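Side-chain contact in breast cancer anti-estrogen resistance protein 1 (Mus musculus, PDB 5W93), which acts as a docking protein that coordinates tyrosine kinase-based signalling in cell adhesion and whose C-terminal domain binds the LD1 motif of paxillin: residues G63-L66 with S67-K71. The protein carries 2 engineered substitutions. Numbering follows the deposited sequence.
Sequences GDTL and SRQAK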
loop_
_atom_site.group_PDB
_atom_site.type_symbol
_atom_site.label_atom_id
_atom_site.label_comp_id
_atom_site.label_asym_id
_atom_site.label_seq_id
_atom_site.Cartn_x
_atom_site.Cartn_y
_atom_site.Cartn_z
ATOM N N GLY A 63 7.789 -0.476 -7.046
ATOM C CA GLY A 63 7.930 -1.856 -7.453
ATOM C C GLY A 63 7.842 -2.014 -8.963
ATOM O O GLY A 63 8.623 -2.751 -9.571
ATOM N N ASP A 64 6.888 -1.313 -9.566
ATOM C CA ASP A 64 6.688 -1.360 -11.011
ATOM C C ASP A 64 7.915 -0.859 -11.786
ATOM O O ASP A 64 8.360 -1.463 -12.767
ATOM C CB ASP A 64 5.472 -0.522 -11.375
ATOM C CG ASP A 64 4.957 -0.833 -12.748
ATOM O OD1 ASP A 64 4.298 -1.879 -12.903
ATOM O OD2 ASP A 64 5.215 -0.030 -13.661
ATOM N N THR A 65 8.437 0.269 -11.333
ATOM C CA THR A 65 9.606 0.902 -11.930
ATOM C C THR A 65 10.841 0.018 -11.790
ATOM O O THR A 65 11.588 -0.181 -12.747
ATOM C CB THR A 65 9.879 2.261 -11.273
ATOM O OG1 THR A 65 8.772 3.130 -11.503
ATOM C CG2 THR A 65 11.158 2.915 -11.840
ATOM N N LEU A 66 11.042 -0.515 -10.590
ATOM C CA LEU A 66 12.146 -1.431 -10.315
ATOM C C LEU A 66 12.092 -2.710 -11.146
ATOM O O LEU A 66 13.095 -3.133 -11.715
ATOM C CB LEU A 66 12.141 -1.816 -8.842
ATOM C CG LEU A 66 13.187 -1.273 -7.902
ATOM C CD1 LEU A 66 13.025 -2.027 -6.609
ATOM C CD2 LEU A 66 14.579 -1.467 -8.500
ATOM N N SER A 67 10.920 -3.339 -11.174
ATOM C CA SER A 67 10.731 -4.617 -11.859
ATOM C C SER A 67 10.965 -4.499 -13.353
ATOM O O SER A 67 11.455 -5.430 -13.989
ATOM C CB SER A 67 9.319 -5.164 -11.617
ATOM O OG SER A 67 8.350 -4.429 -12.344
ATOM N N ARG A 68 10.609 -3.352 -13.914
ATOM C CA ARG A 68 10.761 -3.162 -15.343
ATOM C C ARG A 68 12.225 -3.016 -15.756
ATOM O O ARG A 68 12.588 -3.328 -16.886
ATOM C CB ARG A 68 9.965 -1.946 -15.798
ATOM C CG ARG A 68 8.472 -2.221 -15.896
ATOM C CD ARG A 68 7.812 -1.286 -16.883
ATOM N NE ARG A 68 7.534 0.025 -16.313
ATOM C CZ ARG A 68 7.260 1.110 -17.035
ATOM N NH1 ARG A 68 7.253 1.054 -18.363
ATOM N NH2 ARG A 68 7.009 2.260 -16.428
ATOM N N GLN A 69 13.060 -2.560 -14.828
ATOM C CA GLN A 69 14.435 -2.192 -15.159
ATOM C C GLN A 69 15.501 -3.094 -14.544
ATOM O O GLN A 69 16.686 -2.977 -14.865
ATOM C CB GLN A 69 14.697 -0.755 -14.718
ATOM C CG GLN A 69 13.851 0.267 -15.423
ATOM C CD GLN A 69 14.153 1.649 -14.919
ATOM O OE1 GLN A 69 13.558 2.110 -13.943
ATOM N NE2 GLN A 69 15.106 2.309 -15.555
ATOM N N ALA A 70 15.094 -3.979 -13.646
ATOM C CA ALA A 70 16.044 -4.888 -13.020
ATOM C C ALA A 70 16.442 -5.982 -14.017
ATOM O O ALA A 70 15.614 -6.445 -14.804
ATOM C CB ALA A 70 15.446 -5.491 -11.759
ATOM N N LYS A 71 17.711 -6.373 -13.992
ATOM C CA LYS A 71 18.215 -7.410 -14.894
ATOM C C LYS A 71 18.020 -8.810 -14.315
ATOM O O LYS A 71 17.669 -9.747 -15.034
ATOM C CB LYS A 71 19.707 -7.173 -15.206
ATOM C CG LYS A 71 19.992 -5.885 -15.948
ATOM C CD LYS A 71 19.061 -5.736 -17.144
ATOM C CE LYS A 71 19.279 -4.420 -17.867
ATOM N NZ LYS A 71 18.237 -4.210 -18.902
HETATM O O HOH W 1 7.800 2.896 -14.083
#
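R68 folds back over the preceding turn so that its CG packs on the carbonyl oxygen of D64, 3.2 Å from CG to O, and its NE comes 3.5 Å from D64 OD2 in a salt bridge. The two side chains cross at a slant, with the carboxylate and guanidinium planes 45° apart. A bend at chi3 (-81°) turns the arginine head toward the carboxylate. Farther out, R68 NH2 donates to a water at 2.6 Å, and that water also bonds T65 OG1, which holds the F61 carbonyl one turn back. All this sits toward the C-terminal end of helix 42-69, in the four-helix bundle of the FAT-like C-terminal domain, where D64 also packs against an apolar side chain of the bound paxillin peptide. Along the main chain, S67 N bonds G63 O at 2.9 Å, whereas Q69 N makes only a weak bond to T65 O and a shorter one, 3.2 Å, to L66 O, three residues back. That same L66 oxygen takes a weak bond from A70 N. On the inner side, the L66 side chain packs against L10 and Y14 of helix 5-37 and V79 of helix 73-102, while A70 touches D7 and V75.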